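Local coordinates for protein immunomodulatory active chitinase (Trichuris suis, PDB 6G9C) that probably hydrolyses chitin as a family 18 glycoside hydrolase and displays immunomodulatory properties in inflammatory lung disease, at residues Asn84-Asp87 with Val88-Gly92; Asn41-Gln44 with Tyr45-Gly48; Ser138-Gln142 with Asn143-Gly147. All coordinates share one frame; numbering follows the deposited sequence.

Interaction 1 of 3, residues Asn84-Asp87 with Val88-Gly92; sequences NDID and VLYPG
Asp-85 and Tyr-90 come together through matching first torsions: in each, CG stands beside the backbone N and anti to the carbonyl carbon, with chi1 of -81° and -68°. The Tyr-90 ring is thereby carried back along the helix and lies against the side chain of Asp-85. CB of Asp-85 sits over one face, 3.9 Å from the centroid of the Tyr-90 ring, a CH-pi contact, while carboxylate and ring run almost parallel, their planes 2° apart. Water 1 joins the two ends: it donates to Asp-85 OD2 (2.7 Å) and accepts from Tyr-90 OH (2.7 Å). Beside this pair, Ile-86 CG1 packs on Tyr-90 CE2 at 3.6 Å.

The backbone is wound wide here. Tyr-90 N bonds to Asp-85 O at 2.7 Å, a pi-type step of five residues. Asn-84 O takes two donors, Leu-89 N in the carbonyl plane at 2.9 Å and Val-88 N from above that plane at 3.0 Å. Pro-91 has no N-H to offer, so the helix kinks, and Pro-91 CD lies 3.4 Å from Ile-86 O. Leu-89 CD1 leans on the polar tops of Asn-84 and Asp-85.

Those tops are held from outside: Asn-84 ND2 by Gln-44 OE1, Asp-85 OD1 by Tyr-67 OH and OD2 by Glu-82 N. The buried carboxylate thus has a partner for each oxygen besides the water, and it lies in the first turn of the helix, whose N-terminal end would probably help to stabilise its negative charge.

Interaction 2 of 3, residues Asn41-Gln44 with Tyr45-Gly48; sequences NWAQ and YRPG
From Trp-42 to Arg-46 the chain makes a short 3-10 turn, with Tyr-45 N bonded to Trp-42 O at 3.1 Å and Arg-46 N to Ala-43 O at 3.2 Å. Gln-44 and Tyr-45 run out of this turn side by side. With CG of Gln-44 wedged between its own N and carbonyl carbon (chi1 57°) and the chain extended beyond, the amide lies stacked on the phenol ring, planes 9° apart; Gln-44 CG is 3.7 Å above the centre of the Tyr-45 ring, a CH-pi contact. A nearly straight bond from Gln-44 NE2 to Asn-41 O (2.9 Å) fixes which way round the amide sits. Tyr-45 OH is tied to Glu-82.

Away from that stack, Arg-46 and Trp-42 point the same way with guanidinium and indole planes 84° apart. Arg-46 NH2 comes within 3.6 Å of Trp-42 NE1, and Arg-46 NH1 passes Ala-43 CB at 3.8 Å to form a salt bridge with Asp-371. Trp-42 also lies near a bound ethanediol that probably came from the crystallisation liquor; the indole may line the sugar cleft, as this tryptophan probably does in related chitinases. Water 2 donates to Arg-46 O (2.7 Å) and only weakly to Gln-44 O.

The turn follows directly on strand 34-40: Asn-41 and Trp-42 rest on Tyr-67 and Phe-69 of strand 64-72, and Asn-41 and Gln-44 lean on Leu-89 of helix 85-94.

Interaction 3 of 3, residues Ser138-Gln142 with Asn143-Gly147; sequences SFLQQ and NKFDG
Polar contacts first: Asn-143 turns its side-chain amide back onto the last turn of helix 126-142, where ND2 donates to Phe-139 O at 2.9 Å, on a lone pair in the carbonyl plane. Water 3 accepts from the same nitrogen, Asn-143 ND2, at 3.0 Å and donates to Gln-142 OE1 at 3.1 Å. The backbone closes the helix with Phe-145 N to Leu-140 O at 3.0 Å and a weak bond from Lys-144 N to Gln-141 O at 3.3 Å.

With its bonds going to that carbonyl and the water, the amide nitrogen also packs on an aromatic face. Phe-139 has CG anti to its own N (chi1 -166°), which brings the ring face under the amide nitrogen, and Asn-143 ND2 stands 3.5 Å above the Phe-139 ring plane, over its centre; ring and amide planes are 49° apart.

Among apolar groups, Leu-140 and Phe-145 cross at about a right angle, with Leu-140 CD2 on Phe-145 CB at 3.8 Å. Both side chains also pack on Leu-107 of strand 104-110.

Gln-141 and Gln-142 face the dimer partner, bonding to Thr-181 and Ser-182 of the second subunit.

Positive phi at Lys-144 (70°) completes a Schellman motif, with Leu-140 and Phe-145 as its usual apolar pair; it ends the helix and turns the chain into strand 147-151 of the TIM barrel.

Going from the N terminus, interaction 2 comes first, turning the chain after strand 34-40; interaction 1 then begins helix 85-94, which comes after strands 64-72 and 78-79; interaction 3 ends helix 126-142 and leads into strand 147-151. They stand in series, none nested or crossed, and each closes only a local turn. Interaction 1 is the middle piece. The start of helix 85-94 rests against the turn of interaction 2, while Ile-86 and Tyr-90 meet Asn-143 of interaction 3, and Tyr-90 packs edge-to-face with Phe-145. Interactions 2 and 3 do not touch, their nearest atoms about 9 Å apart, so helix 85-94 bridges them.

Interaction 1 of 3, residues Asn84-Asp87 with Val88-Gly92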
ATOM      1  N   ASN A  84      -4.625  10.120  16.520  1.00 45.45           N
ATOM      2  CA  ASN A  84      -5.120   9.233  15.474  1.00 41.50           C
ATOM      3  C   ASN A  84      -4.184   9.165  14.272  1.00 42.81           C
ATOM      4  O   ASN A  84      -4.623   8.795  13.180  1.00 44.21           O
ATOM      5  CB  ASN A  84      -6.533   9.647  15.036  1.00 39.56           C
ATOM      6  CG  ASN A  84      -6.608  11.088  14.537  1.00 42.31           C
ATOM      7  OD1 ASN A  84      -5.708  11.890  14.778  1.00 40.60           O
ATOM      8  ND2 ASN A  84      -7.699  11.421  13.851  1.00 40.53           N
ATOM      9  N   ASP A  85      -2.905   9.516  14.442  1.00 42.64           N
ATOM     10  CA  ASP A  85      -1.954   9.426  13.334  1.00 35.55           C
ATOM     11  C   ASP A  85      -1.797   7.980  12.870  1.00 44.81           C
ATOM     12  O   ASP A  85      -2.122   7.637  11.725  1.00 40.49           O
ATOM     13  CB  ASP A  85      -0.593   9.993  13.749  1.00 36.45           C
ATOM     14  CG  ASP A  85      -0.527  11.513  13.685  1.00 38.54           C
ATOM     15  OD1 ASP A  85      -1.196  12.120  12.822  1.00 40.84           O
ATOM     16  OD2 ASP A  85       0.212  12.100  14.507  1.00 39.20           O
ATOM     17  N   ILE A  86      -1.288   7.119  13.758  1.00 42.35           N
ATOM     18  CA  ILE A  86      -0.977   5.737  13.395  1.00 40.18           C
ATOM     19  C   ILE A  86      -2.239   4.980  13.019  1.00 41.60           C
ATOM     20  O   ILE A  86      -2.257   4.231  12.034  1.00 43.92           O
ATOM     21  CB  ILE A  86      -0.232   5.040  14.548  1.00 44.09           C
ATOM     22  CG1 ILE A  86       1.210   5.533  14.627  1.00 42.91           C
ATOM     23  CG2 ILE A  86      -0.275   3.529  14.382  1.00 50.25           C
ATOM     24  CD1 ILE A  86       1.858   5.278  15.983  1.00 45.39           C
ATOM     25  N   ASP A  87      -3.321   5.181  13.777  1.00 42.81           N
ATOM     26  CA  ASP A  87      -4.541   4.407  13.578  1.00 47.25           C
ATOM     27  C   ASP A  87      -5.357   4.863  12.372  1.00 49.87           C
ATOM     28  O   ASP A  87      -6.026   4.035  11.747  1.00 53.24           O
ATOM     29  CB  ASP A  87      -5.404   4.471  14.842  1.00 54.56           C
ATOM     30  CG  ASP A  87      -4.828   3.650  15.982  1.00 59.41           C
ATOM     31  OD1 ASP A  87      -3.884   2.874  15.730  1.00 58.16           O
ATOM     32  OD2 ASP A  87      -5.311   3.782  17.128  1.00 63.76           O
ATOM     33  N   VAL A  88      -5.343   6.155  12.030  1.00 44.97           N
ATOM     34  CA  VAL A  88      -6.304   6.660  11.051  1.00 44.81           C
ATOM     35  C   VAL A  88      -5.618   7.419   9.920  1.00 43.22           C
ATOM     36  O   VAL A  88      -5.780   7.082   8.742  1.00 40.48           O
ATOM     37  CB  VAL A  88      -7.361   7.552  11.733  1.00 45.61           C
ATOM     38  CG1 VAL A  88      -8.336   8.096  10.710  1.00 40.70           C
ATOM     39  CG2 VAL A  88      -8.120   6.769  12.803  1.00 53.70           C
ATOM     40  N   LEU A  89      -4.841   8.445  10.268  1.00 35.83           N
ATOM     41  CA  LEU A  89      -4.384   9.389   9.255  1.00 34.75           C
ATOM     42  C   LEU A  89      -3.229   8.844   8.419  1.00 34.51           C
ATOM     43  O   LEU A  89      -3.232   9.019   7.194  1.00 34.95           O
ATOM     44  CB  LEU A  89      -3.994  10.717   9.913  1.00 33.14           C
ATOM     45  CG  LEU A  89      -5.125  11.459  10.627  1.00 38.80           C
ATOM     46  CD1 LEU A  89      -4.591  12.797  11.138  1.00 39.59           C
ATOM     47  CD2 LEU A  89      -6.344  11.667   9.694  1.00 35.29           C
ATOM     48  N   TYR A  90      -2.218   8.224   9.047  1.00 37.16           N
ATOM     49  CA  TYR A  90      -1.156   7.590   8.263  1.00 35.11           C
ATOM     50  C   TYR A  90      -1.717   6.626   7.226  1.00 38.79           C
ATOM     51  O   TYR A  90      -1.378   6.766   6.037  1.00 36.17           O
ATOM     52  CB  TYR A  90      -0.154   6.814   9.140  1.00 32.18           C
ATOM     53  CG  TYR A  90       0.748   7.603  10.071  1.00 31.54           C
ATOM     54  CD1 TYR A  90       0.825   8.997  10.028  1.00 32.08           C
ATOM     55  CD2 TYR A  90       1.533   6.929  11.008  1.00 33.39           C
ATOM     56  CE1 TYR A  90       1.669   9.690  10.906  1.00 32.53           C
ATOM     57  CE2 TYR A  90       2.357   7.605  11.873  1.00 30.79           C
ATOM     58  CZ  TYR A  90       2.431   8.980  11.820  1.00 31.86           C
ATOM     59  OH  TYR A  90       3.274   9.620  12.712  1.00 35.53           O
ATOM     60  N   PRO A  91      -2.548   5.638   7.580  1.00 42.83           N
ATOM     61  CA  PRO A  91      -3.059   4.740   6.535  1.00 45.41           C
ATOM     62  C   PRO A  91      -3.981   5.444   5.568  1.00 45.93           C
ATOM     63  O   PRO A  91      -4.042   5.047   4.400  1.00 40.74           O
ATOM     64  CB  PRO A  91      -3.797   3.651   7.324  1.00 44.22           C
ATOM     65  CG  PRO A  91      -4.164   4.293   8.587  1.00 50.86           C
ATOM     66  CD  PRO A  91      -3.056   5.250   8.909  1.00 50.92           C
ATOM     67  N   GLY A  92      -4.701   6.474   6.026  1.00 38.36           N
ATOM     68  CA  GLY A  92      -5.522   7.251   5.116  1.00 37.27           C
ATOM     69  C   GLY A  92      -4.707   7.917   4.025  1.00 39.47           C
ATOM     70  O   GLY A  92      -5.113   7.935   2.860  1.00 35.78           O
TER
HETATM   71  O   HOH W   1       2.682  12.116  13.430  1.00 33.54           O

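Interaction 2 of 3, residues Asn41-Gln44 with Tyr45-Gly48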
ATOM      1  N   ASN A  41      -1.329  17.304  10.159  1.00 27.74           N
ATOM      2  CA  ASN A  41      -2.229  16.465  10.946  1.00 31.15           C
ATOM      3  C   ASN A  41      -3.081  17.262  11.948  1.00 30.50           C
ATOM      4  O   ASN A  41      -3.781  16.650  12.772  1.00 34.85           O
ATOM      5  CB  ASN A  41      -1.443  15.332  11.651  1.00 30.63           C
ATOM      6  CG  ASN A  41      -0.363  15.834  12.588  1.00 30.83           C
ATOM      7  OD1 ASN A  41      -0.229  17.030  12.813  1.00 30.75           O
ATOM      8  ND2 ASN A  41       0.419  14.901  13.157  1.00 33.92           N
ATOM      9  N   TRP A  42      -3.084  18.600  11.879  1.00 33.87           N
ATOM     10  CA  TRP A  42      -4.040  19.393  12.642  1.00 35.86           C
ATOM     11  C   TRP A  42      -5.130  20.021  11.772  1.00 37.08           C
ATOM     12  O   TRP A  42      -6.062  20.630  12.315  1.00 35.31           O
ATOM     13  CB  TRP A  42      -3.323  20.490  13.445  1.00 29.86           C
ATOM     14  CG  TRP A  42      -2.548  21.471  12.611  1.00 28.66           C
ATOM     15  CD1 TRP A  42      -2.985  22.690  12.156  1.00 34.17           C
ATOM     16  CD2 TRP A  42      -1.185  21.341  12.167  1.00 30.33           C
ATOM     17  NE1 TRP A  42      -1.980  23.312  11.437  1.00 32.59           N
ATOM     18  CE2 TRP A  42      -0.873  22.500  11.422  1.00 32.39           C
ATOM     19  CE3 TRP A  42      -0.207  20.346  12.311  1.00 33.70           C
ATOM     20  CZ2 TRP A  42       0.387  22.695  10.827  1.00 28.72           C
ATOM     21  CZ3 TRP A  42       1.046  20.540  11.725  1.00 31.13           C
ATOM     22  CH2 TRP A  42       1.330  21.703  10.995  1.00 30.90           C
ATOM     23  N   ALA A  43      -5.051  19.882  10.442  1.00 34.35           N
ATOM     24  CA  ALA A  43      -6.103  20.416   9.573  1.00 31.54           C
ATOM     25  C   ALA A  43      -7.423  19.674   9.744  1.00 35.06           C
ATOM     26  O   ALA A  43      -8.480  20.211   9.370  1.00 34.24           O
ATOM     27  CB  ALA A  43      -5.641  20.373   8.114  1.00 26.53           C
ATOM     28  N   GLN A  44      -7.387  18.472  10.327  1.00 30.64           N
ATOM     29  CA  GLN A  44      -8.588  17.732  10.671  1.00 32.85           C
ATOM     30  C   GLN A  44      -9.439  18.444  11.702  1.00 41.22           C
ATOM     31  O   GLN A  44     -10.583  18.035  11.919  1.00 39.18           O
ATOM     32  CB  GLN A  44      -8.230  16.354  11.230  1.00 35.27           C
ATOM     33  CG  GLN A  44      -7.304  16.444  12.453  1.00 37.23           C
ATOM     34  CD  GLN A  44      -7.155  15.136  13.203  1.00 34.01           C
ATOM     35  OE1 GLN A  44      -8.133  14.431  13.456  1.00 36.58           O
ATOM     36  NE2 GLN A  44      -5.927  14.818  13.593  1.00 39.42           N
ATOM     37  N   TYR A  45      -8.910  19.465  12.372  1.00 37.54           N
ATOM     38  CA  TYR A  45      -9.676  20.146  13.404  1.00 42.41           C
ATOM     39  C   TYR A  45     -10.368  21.406  12.902  1.00 38.25           C
ATOM     40  O   TYR A  45     -11.128  22.018  13.659  1.00 39.75           O
ATOM     41  CB  TYR A  45      -8.768  20.482  14.597  1.00 39.66           C
ATOM     42  CG  TYR A  45      -8.136  19.245  15.216  1.00 40.42           C
ATOM     43  CD1 TYR A  45      -8.926  18.224  15.729  1.00 40.55           C
ATOM     44  CD2 TYR A  45      -6.752  19.093  15.269  1.00 40.22           C
ATOM     45  CE1 TYR A  45      -8.360  17.082  16.288  1.00 43.84           C
ATOM     46  CE2 TYR A  45      -6.171  17.950  15.835  1.00 40.06           C
ATOM     47  CZ  TYR A  45      -6.985  16.958  16.342  1.00 43.81           C
ATOM     48  OH  TYR A  45      -6.427  15.837  16.897  1.00 45.98           O
ATOM     49  N   ARG A  46     -10.140  21.802  11.654  1.00 40.12           N
ATOM     50  CA  ARG A  46     -10.827  22.972  11.125  1.00 35.91           C
ATOM     51  C   ARG A  46     -12.307  22.670  10.894  1.00 43.29           C
ATOM     52  O   ARG A  46     -12.673  21.535  10.577  1.00 41.76           O
ATOM     53  CB  ARG A  46     -10.191  23.421   9.822  1.00 33.04           C
ATOM     54  CG  ARG A  46      -8.705  23.495   9.921  1.00 35.44           C
ATOM     55  CD  ARG A  46      -8.155  24.699   9.222  1.00 31.93           C
ATOM     56  NE  ARG A  46      -6.780  24.899   9.655  1.00 37.18           N
ATOM     57  CZ  ARG A  46      -5.710  24.611   8.924  1.00 32.36           C
ATOM     58  NH1 ARG A  46      -5.839  24.134   7.697  1.00 33.44           N
ATOM     59  NH2 ARG A  46      -4.505  24.826   9.428  1.00 33.77           N
ATOM     60  N   PRO A  47     -13.170  23.670  11.048  1.00 41.27           N
ATOM     61  CA  PRO A  47     -14.614  23.438  10.933  1.00 41.42           C
ATOM     62  C   PRO A  47     -15.084  23.392   9.486  1.00 37.91           C
ATOM     63  O   PRO A  47     -14.413  23.871   8.570  1.00 36.40           O
ATOM     64  CB  PRO A  47     -15.215  24.646  11.657  1.00 40.65           C
ATOM     65  CG  PRO A  47     -14.212  25.735  11.385  1.00 37.75           C
ATOM     66  CD  PRO A  47     -12.859  25.070  11.390  1.00 38.02           C
ATOM     67  N   GLY A  48     -16.268  22.795   9.307  1.00 44.86           N
ATOM     68  CA  GLY A  48     -17.010  22.891   8.052  1.00 40.64           C
ATOM     69  C   GLY A  48     -16.186  22.482   6.848  1.00 41.18           C
ATOM     70  O   GLY A  48     -15.507  21.449   6.852  1.00 36.23           O
TER
HETATM   71  O   HOH W   2     -13.792  19.310  11.611  1.00 64.58           O

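Interaction 3 of 3, residues Ser138-Gln142 with Asn143-Gly147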
ATOM      1  N   SER A 138      12.774   2.494  12.864  1.00 33.53           N
ATOM      2  CA  SER A 138      11.700   1.588  13.254  1.00 35.43           C
ATOM      3  C   SER A 138      10.334   2.212  12.993  1.00 38.01           C
ATOM      4  O   SER A 138       9.443   1.565  12.433  1.00 38.20           O
ATOM      5  CB  SER A 138      11.847   1.200  14.726  1.00 36.20           C
ATOM      6  OG  SER A 138      13.080   0.533  14.949  1.00 45.10           O
ATOM      7  N   PHE A 139      10.158   3.479  13.382  1.00 35.72           N
ATOM      8  CA  PHE A 139       8.868   4.141  13.208  1.00 37.37           C
ATOM      9  C   PHE A 139       8.510   4.269  11.736  1.00 31.99           C
ATOM     10  O   PHE A 139       7.351   4.073  11.353  1.00 36.32           O
ATOM     11  CB  PHE A 139       8.892   5.524  13.869  1.00 30.50           C
ATOM     12  CG  PHE A 139       7.532   6.141  14.045  1.00 32.84           C
ATOM     13  CD1 PHE A 139       6.738   5.809  15.130  1.00 39.49           C
ATOM     14  CD2 PHE A 139       7.049   7.066  13.122  1.00 34.50           C
ATOM     15  CE1 PHE A 139       5.478   6.390  15.298  1.00 37.94           C
ATOM     16  CE2 PHE A 139       5.788   7.650  13.277  1.00 35.31           C
ATOM     17  CZ  PHE A 139       5.002   7.313  14.362  1.00 36.79           C
ATOM     18  N   LEU A 140       9.497   4.598  10.897  1.00 32.12           N
ATOM     19  CA  LEU A 140       9.252   4.749   9.466  1.00 33.49           C
ATOM     20  C   LEU A 140       8.791   3.436   8.851  1.00 39.64           C
ATOM     21  O   LEU A 140       7.781   3.395   8.135  1.00 33.57           O
ATOM     22  CB  LEU A 140      10.514   5.255   8.764  1.00 31.54           C
ATOM     23  CG  LEU A 140      10.931   6.710   9.038  1.00 32.28           C
ATOM     24  CD1 LEU A 140      12.324   6.984   8.470  1.00 28.19           C
ATOM     25  CD2 LEU A 140       9.890   7.726   8.518  1.00 32.87           C
ATOM     26  N   GLN A 141       9.517   2.345   9.124  1.00 36.44           N
ATOM     27  CA  GLN A 141       9.185   1.070   8.496  1.00 42.94           C
ATOM     28  C   GLN A 141       7.903   0.480   9.070  1.00 41.53           C
ATOM     29  O   GLN A 141       7.113  -0.119   8.332  1.00 39.27           O
ATOM     30  CB  GLN A 141      10.344   0.072   8.628  1.00 48.32           C
ATOM     31  CG  GLN A 141      11.573   0.438   7.792  1.00 58.16           C
ATOM     32  CD  GLN A 141      12.174  -0.757   7.037  1.00 69.72           C
ATOM     33  OE1 GLN A 141      12.347  -1.839   7.596  1.00 73.69           O
ATOM     34  NE2 GLN A 141      12.510  -0.548   5.765  1.00 66.06           N
ATOM     35  N   GLN A 142       7.669   0.642  10.381  1.00 36.10           N
ATOM     36  CA  GLN A 142       6.436   0.130  10.969  1.00 38.08           C
ATOM     37  C   GLN A 142       5.212   0.776  10.330  1.00 38.56           C
ATOM     38  O   GLN A 142       4.161   0.138  10.219  1.00 39.60           O
ATOM     39  CB  GLN A 142       6.411   0.366  12.482  1.00 41.31           C
ATOM     40  CG  GLN A 142       7.370  -0.524  13.294  1.00 46.98           C
ATOM     41  CD  GLN A 142       7.652   0.010  14.704  1.00 48.79           C
ATOM     42  OE1 GLN A 142       7.307   1.147  15.047  1.00 45.92           O
ATOM     43  NE2 GLN A 142       8.298  -0.815  15.522  1.00 53.15           N
ATOM     44  N   ASN A 143       5.333   2.024   9.884  1.00 32.52           N
ATOM     45  CA  ASN A 143       4.187   2.782   9.412  1.00 34.32           C
ATOM     46  C   ASN A 143       4.207   2.992   7.905  1.00 35.75           C
ATOM     47  O   ASN A 143       3.388   3.767   7.377  1.00 34.74           O
ATOM     48  CB  ASN A 143       4.103   4.106  10.176  1.00 34.18           C
ATOM     49  CG  ASN A 143       3.714   3.892  11.637  1.00 39.75           C
ATOM     50  OD1 ASN A 143       2.568   3.556  11.937  1.00 37.37           O
ATOM     51  ND2 ASN A 143       4.674   4.046  12.543  1.00 39.79           N
ATOM     52  N   LYS A 144       5.099   2.285   7.199  1.00 33.25           N
ATOM     53  CA  LYS A 144       5.088   2.167   5.740  1.00 37.68           C
ATOM     54  C   LYS A 144       5.475   3.467   5.046  1.00 37.07           C
ATOM     55  O   LYS A 144       5.055   3.710   3.914  1.00 34.04           O
ATOM     56  CB  LYS A 144       3.717   1.692   5.224  1.00 35.87           C
ATOM     57  CG  LYS A 144       3.175   0.454   5.919  1.00 44.02           C
ATOM     58  CD  LYS A 144       4.074  -0.738   5.702  1.00 49.36           C
ATOM     59  CE  LYS A 144       3.249  -2.004   5.499  1.00 59.44           C
ATOM     60  NZ  LYS A 144       2.308  -2.250   6.624  1.00 61.78           N
ATOM     61  N   PHE A 145       6.264   4.316   5.701  1.00 32.16           N
ATOM     62  CA  PHE A 145       6.725   5.534   5.053  1.00 28.36           C
ATOM     63  C   PHE A 145       7.800   5.228   4.012  1.00 26.70           C
ATOM     64  O   PHE A 145       8.523   4.226   4.091  1.00 28.87           O
ATOM     65  CB  PHE A 145       7.253   6.538   6.089  1.00 29.69           C
ATOM     66  CG  PHE A 145       6.156   7.252   6.833  1.00 28.45           C
ATOM     67  CD1 PHE A 145       5.525   8.351   6.267  1.00 27.30           C
ATOM     68  CD2 PHE A 145       5.733   6.802   8.071  1.00 30.45           C
ATOM     69  CE1 PHE A 145       4.490   9.001   6.929  1.00 28.45           C
ATOM     70  CE2 PHE A 145       4.704   7.455   8.749  1.00 31.53           C
ATOM     71  CZ  PHE A 145       4.079   8.549   8.172  1.00 30.53           C
ATOM     72  N   ASP A 146       7.880   6.104   3.014  1.00 25.34           N
ATOM     73  CA  ASP A 146       8.874   6.031   1.954  1.00 30.30           C
ATOM     74  C   ASP A 146      10.126   6.845   2.255  1.00 30.65           C
ATOM     75  O   ASP A 146      11.093   6.769   1.492  1.00 27.48           O
ATOM     76  CB  ASP A 146       8.261   6.536   0.645  1.00 27.99           C
ATOM     77  CG  ASP A 146       7.127   5.658   0.175  1.00 33.76           C
ATOM     78  OD1 ASP A 146       7.372   4.451  -0.050  1.00 32.66           O
ATOM     79  OD2 ASP A 146       5.980   6.157   0.085  1.00 32.47           O
ATOM     80  N   GLY A 147      10.119   7.645   3.312  1.00 27.83           N
ATOM     81  CA  GLY A 147      11.250   8.523   3.538  1.00 27.44           C
ATOM     82  C   GLY A 147      11.030   9.405   4.742  1.00 27.97           C
ATOM     83  O   GLY A 147       9.994   9.342   5.413  1.00 26.04           O
TER
HETATM   84  O   HOH W   3       4.598   2.699  15.244  1.00 46.24           O